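Side-chain contacts in probable oxidoreductase protein (Rhizobium etli, PDB 4FB5), which is probably an oxidoreductase of the GFO/IDH/MocA family that binds a nicotinamide nucleotide, its substrate being unassigned here: residues Gly173-Val178 and Tyr220-Val225; Leu284-Tyr287 and Ser292-Tyr295. All blocks are in the same frame, centred on the assembly; numbering follows the deposited sequence.

Contact 1 (Gly173-Val178 and Tyr220-Val225); sequences GRVNHV and YLFGHV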
loop_
_atom_site.group_PDB
_atom_site.type_symbol
_atom_site.label_atom_id
_atom_site.label_comp_id
_atom_site.label_asym_id
_atom_site.label_seq_id
_atom_site.Cartn_x
_atom_site.Cartn_y
_atom_site.Cartn_z
ATOM N N GLY A 173 19.030 12.407 -11.543
ATOM C CA GLY A 173 19.446 13.746 -11.980
ATOM C C GLY A 173 19.939 14.522 -10.772
ATOM O O GLY A 173 20.468 13.936 -9.806
ATOM N N ARG A 174 19.785 15.838 -10.826
ATOM C CA ARG A 174 20.241 16.706 -9.730
ATOM C C ARG A 174 19.058 16.830 -8.776
ATOM O O ARG A 174 17.948 17.180 -9.214
ATOM C CB ARG A 174 20.685 18.104 -10.246
ATOM C CG ARG A 174 20.887 19.213 -9.144
ATOM C CD ARG A 174 21.630 20.530 -9.621
ATOM N NE ARG A 174 22.541 20.242 -10.742
ATOM C CZ ARG A 174 23.861 20.008 -10.647
ATOM N NH1 ARG A 174 24.483 20.069 -9.464
ATOM N NH2 ARG A 174 24.574 19.731 -11.750
ATOM N N VAL A 175 19.302 16.508 -7.504
ATOM C CA VAL A 175 18.317 16.576 -6.439
ATOM C C VAL A 175 18.007 18.038 -6.177
ATOM O O VAL A 175 18.930 18.777 -5.982
ATOM C CB VAL A 175 18.857 15.866 -5.193
ATOM C CG1 VAL A 175 17.956 16.069 -4.007
ATOM C CG2 VAL A 175 19.023 14.353 -5.499
ATOM N N ASN A 176 16.728 18.431 -6.267
ATOM C CA ASN A 176 16.241 19.780 -6.029
ATOM C C ASN A 176 15.666 19.855 -4.594
ATOM O O ASN A 176 15.984 20.794 -3.862
ATOM C CB ASN A 176 15.027 20.166 -6.914
ATOM C CG ASN A 176 15.102 19.669 -8.353
ATOM O OD1 ASN A 176 16.062 19.967 -9.096
ATOM N ND2 ASN A 176 14.055 18.967 -8.797
ATOM N N HIS A 177 14.789 18.901 -4.229
ATOM C CA HIS A 177 13.987 18.950 -3.010
ATOM C C HIS A 177 14.023 17.662 -2.191
ATOM O O HIS A 177 14.047 16.554 -2.725
ATOM C CB HIS A 177 12.563 19.213 -3.409
ATOM C CG HIS A 177 11.624 19.372 -2.267
ATOM N ND1 HIS A 177 11.959 20.039 -1.113
ATOM C CD2 HIS A 177 10.326 19.010 -2.126
ATOM C CE1 HIS A 177 10.919 20.059 -0.299
ATOM N NE2 HIS A 177 9.912 19.449 -0.893
ATOM N N VAL A 178 14.016 17.788 -0.884
ATOM C CA VAL A 178 14.025 16.590 -0.055
ATOM C C VAL A 178 13.140 16.747 1.155
ATOM O O VAL A 178 13.246 17.737 1.825
ATOM C CB VAL A 178 15.427 16.237 0.431
ATOM C CG1 VAL A 178 15.361 15.082 1.422
ATOM C CG2 VAL A 178 16.317 15.915 -0.743
ATOM N N TYR A 220 24.649 11.253 5.235
ATOM C CA TYR A 220 25.064 10.093 4.432
ATOM C C TYR A 220 24.820 10.266 2.947
ATOM O O TYR A 220 25.675 9.941 2.128
ATOM C CB TYR A 220 24.274 8.906 4.890
ATOM C CG TYR A 220 24.700 7.625 4.286
ATOM C CD1 TYR A 220 26.000 7.132 4.487
ATOM C CD2 TYR A 220 23.803 6.867 3.543
ATOM C CE1 TYR A 220 26.383 5.925 3.925
ATOM C CE2 TYR A 220 24.172 5.688 2.979
ATOM C CZ TYR A 220 25.454 5.210 3.173
ATOM O OH TYR A 220 25.809 4.016 2.600
ATOM N N LEU A 221 23.641 10.783 2.616
ATOM C CA LEU A 221 23.211 10.953 1.236
ATOM C C LEU A 221 23.758 12.230 0.553
ATOM O O LEU A 221 24.076 12.212 -0.648
ATOM C CB LEU A 221 21.683 10.973 1.195
ATOM C CG LEU A 221 21.028 9.615 1.433
ATOM C CD1 LEU A 221 19.497 9.731 1.552
ATOM C CD2 LEU A 221 21.397 8.688 0.314
ATOM N N PHE A 222 23.855 13.327 1.308
ATOM C CA PHE A 222 24.117 14.626 0.728
ATOM C C PHE A 222 25.258 15.347 1.424
ATOM O O PHE A 222 26.363 15.464 0.892
ATOM C CB PHE A 222 22.838 15.473 0.756
ATOM C CG PHE A 222 21.698 14.866 -0.036
ATOM C CD1 PHE A 222 21.824 14.666 -1.407
ATOM C CD2 PHE A 222 20.526 14.443 0.609
ATOM C CE1 PHE A 222 20.788 14.087 -2.135
ATOM C CE2 PHE A 222 19.485 13.860 -0.083
ATOM C CZ PHE A 222 19.601 13.679 -1.460
ATOM N N GLY A 223 24.962 15.847 2.609
ATOM C CA GLY A 223 25.959 16.294 3.518
ATOM C C GLY A 223 25.254 17.071 4.600
ATOM O O GLY A 223 24.054 16.858 4.857
ATOM N N HIS A 224 26.017 17.958 5.234
ATOM C CA HIS A 224 25.585 18.694 6.398
ATOM C C HIS A 224 24.584 19.831 6.112
ATOM O O HIS A 224 24.341 20.187 4.972
ATOM C CB HIS A 224 26.812 19.183 7.152
ATOM C CG HIS A 224 27.484 18.117 7.958
ATOM N ND1 HIS A 224 26.880 17.504 9.038
ATOM C CD2 HIS A 224 28.718 17.565 7.856
ATOM C CE1 HIS A 224 27.703 16.612 9.561
ATOM N NE2 HIS A 224 28.832 16.636 8.868
ATOM N N VAL A 225 23.982 20.374 7.158
ATOM C CA VAL A 225 22.894 21.336 7.005
ATOM C C VAL A 225 23.431 22.767 7.105
ATOM O O VAL A 225 24.357 23.037 7.885
ATOM C CB VAL A 225 21.863 21.072 8.106
ATOM C CG1 VAL A 225 20.780 22.040 8.050
ATOM C CG2 VAL A 225 21.285 19.729 7.887
#
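Phe222 meets Val175 and Val178 through the outer part of its ring. All of these contacts are apolar. Val175 comes at the ring from the opposite direction and touches with both methyls. Its CG2 lies 3.8 Å from Phe222 CE1, and its CG1 lies 3.9 Å from Phe222 CZ. Val178 uses one methyl, CG2, which is 3.8 Å from Phe222 CE2 and 4.0 Å from Phe222 CZ. The two valines therefore share the far end of the ring, with CZ touched by both. Their methyls approach it obliquely. Phe222 CG stands beside its backbone N (chi1 -61°), and this directs the ring at the strand. In Val178 the methyl that meets the ring, CG2, likewise stands beside the backbone N of its own residue.

A ring face is used within the segment 220-225 itself. Leu221 CB sits 3.7 Å above the plane of Phe222, offset toward the rim. Ile265 touches all three contacting side chains, and Ile286 of the neighbouring strand packs on Val175 and Phe222.

The strand's backbone pairs with its neighbours. Asn176 and His177 both face Tyr287 in a classic beta bulge, which lies between the two valines.

Phe222 is the first residue to leave helical geometry after helix 206-221. The contact thus seats the first residue after that helix on the start of strand 175-183. It belongs to the C-terminal alpha/beta domain of the GFO/IDH/MocA fold, where helices pack on a large mixed sheet.

Contact 2 (Leu284-Tyr287 and Ser292-Tyr295); sequences LQIY and SILY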
loop_
_atom_site.group_PDB
_atom_site.type_symbol
_atom_site.label_atom_id
_atom_site.label_comp_id
_atom_site.label_asym_id
_atom_site.label_seq_id
_atom_site.Cartn_x
_atom_site.Cartn_y
_atom_site.Cartn_z
ATOM N N LEU A 284 11.207 9.196 3.847
ATOM C CA LEU A 284 12.117 10.026 3.114
ATOM C C LEU A 284 11.670 10.114 1.676
ATOM O O LEU A 284 11.407 9.090 1.061
ATOM C CB LEU A 284 13.481 9.410 3.257
ATOM C CG LEU A 284 14.607 9.877 2.378
ATOM C CD1 LEU A 284 14.901 11.276 2.744
ATOM C CD2 LEU A 284 15.791 8.968 2.695
ATOM N N GLN A 285 11.501 11.332 1.175
ATOM C CA GLN A 285 11.172 11.538 -0.234
ATOM C C GLN A 285 12.231 12.423 -0.870
ATOM O O GLN A 285 12.567 13.478 -0.336
ATOM C CB GLN A 285 9.794 12.172 -0.434
ATOM C CG GLN A 285 8.654 11.521 0.349
ATOM C CD GLN A 285 7.431 12.462 0.456
ATOM O OE1 GLN A 285 7.132 13.026 1.540
ATOM N NE2 GLN A 285 6.733 12.661 -0.685
ATOM N N ILE A 286 12.779 11.982 -1.995
ATOM C CA ILE A 286 13.850 12.715 -2.678
ATOM C C ILE A 286 13.463 13.099 -4.096
ATOM O O ILE A 286 13.070 12.262 -4.853
ATOM C CB ILE A 286 15.083 11.880 -2.787
ATOM C CG1 ILE A 286 15.444 11.280 -1.432
ATOM C CG2 ILE A 286 16.199 12.721 -3.356
ATOM C CD1 ILE A 286 16.471 10.143 -1.559
ATOM N N TYR A 287 13.587 14.353 -4.481
ATOM C CA TYR A 287 13.106 14.734 -5.812
ATOM C C TYR A 287 14.210 15.378 -6.645
ATOM O O TYR A 287 14.820 16.383 -6.213
ATOM C CB TYR A 287 11.885 15.637 -5.742
ATOM C CG TYR A 287 10.665 15.004 -5.117
ATOM C CD1 TYR A 287 9.843 14.163 -5.833
ATOM C CD2 TYR A 287 10.309 15.284 -3.821
ATOM C CE1 TYR A 287 8.707 13.584 -5.237
ATOM C CE2 TYR A 287 9.197 14.709 -3.224
ATOM C CZ TYR A 287 8.401 13.866 -3.932
ATOM O OH TYR A 287 7.277 13.303 -3.333
ATOM N N SER A 292 12.612 10.321 -8.958
ATOM C CA SER A 292 12.312 10.428 -7.519
ATOM C C SER A 292 12.542 9.137 -6.747
ATOM O O SER A 292 12.496 8.032 -7.305
ATOM C CB SER A 292 10.851 10.848 -7.342
ATOM O OG SER A 292 10.507 11.884 -8.235
ATOM N N ILE A 293 12.751 9.282 -5.451
ATOM C CA ILE A 293 12.819 8.128 -4.546
ATOM C C ILE A 293 11.957 8.312 -3.283
ATOM O O ILE A 293 11.972 9.392 -2.675
ATOM C CB ILE A 293 14.262 7.877 -4.166
ATOM C CG1 ILE A 293 14.975 7.231 -5.339
ATOM C CG2 ILE A 293 14.349 7.008 -2.949
ATOM C CD1 ILE A 293 16.450 7.622 -5.509
ATOM N N LEU A 294 11.233 7.257 -2.915
ATOM C CA LEU A 294 10.470 7.157 -1.680
ATOM C C LEU A 294 10.987 6.000 -0.847
ATOM O O LEU A 294 11.310 4.932 -1.399
ATOM C CB LEU A 294 8.999 6.931 -1.982
ATOM C CG LEU A 294 8.394 7.882 -3.030
ATOM C CD1 LEU A 294 6.928 7.605 -3.263
ATOM C CD2 LEU A 294 8.633 9.437 -2.776
ATOM N N TYR A 295 11.086 6.214 0.482
ATOM C CA TYR A 295 11.494 5.189 1.411
ATOM C C TYR A 295 10.758 5.385 2.714
ATOM O O TYR A 295 10.475 6.486 3.063
ATOM C CB TYR A 295 12.995 5.257 1.641
ATOM C CG TYR A 295 13.438 4.406 2.793
ATOM C CD1 TYR A 295 13.582 3.030 2.666
ATOM C CD2 TYR A 295 13.605 4.965 4.034
ATOM C CE1 TYR A 295 13.940 2.229 3.782
ATOM C CE2 TYR A 295 13.908 4.186 5.131
ATOM C CZ TYR A 295 14.099 2.857 4.987
ATOM O OH TYR A 295 14.514 2.218 6.058
#
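Ile293 O receives Ile286 N at 2.8 Å. Gln285 CA adds a CA-H...O contact to the same oxygen at 3.3 Å. The return bond runs from Ile293 N to Ile286 O at 3.1 Å. Leu284 and Tyr295 form the next hydrogen-bonded pair, with Leu284 N 2.9 Å from Tyr295 O. These bonds make the antiparallel hairpin of strands 281-288 and 291-296, part of the large mixed sheet.

Ile286 and Ile293 lie side by side on one face. Ile286 CD1 is 4.0 Å from Ile293 CG2, and Ile172 touches both residues. On the other face, Gln285 CG meets Leu294 CD2 at 3.8 Å, the two side chains slanting past each other. Tyr287 CG stands beside its backbone N (chi1 -63°), and the ring rises near Ser292, with CD1 3.4 Å from Ser292 OG. Both hydroxyls bond to the second subunit: Tyr287 OH to Arg278 NE, Ser292 OG to Trp276 O. A phenylalanine in place of Tyr287 would probably leave that Arg278 of the second subunit without its hydroxyl partner.

Overall arrangement
Contacts 1 and 2 reach the same sheet, their centres about 11 Å apart. The neighbouring antiparallel strands 175-183 and 281-288 join them. Asn176 N lies 2.8 Å from Tyr287 O, and His177 O lies 2.9 Å from Tyr287 N, both probable hydrogen bonds. Side chains meet too, with Val175 CG1 3.8 Å from Ile286 CG2. One sheet face therefore carries Ile286 of contact 2 and the valines of contact 1 under Phe222. The other face carries Tyr287 and Ser292 of contact 2 toward the second subunit. Nucleotide binding is probably the task of the separate Rossmann-type domain; both contacts belong to the C-terminal domain.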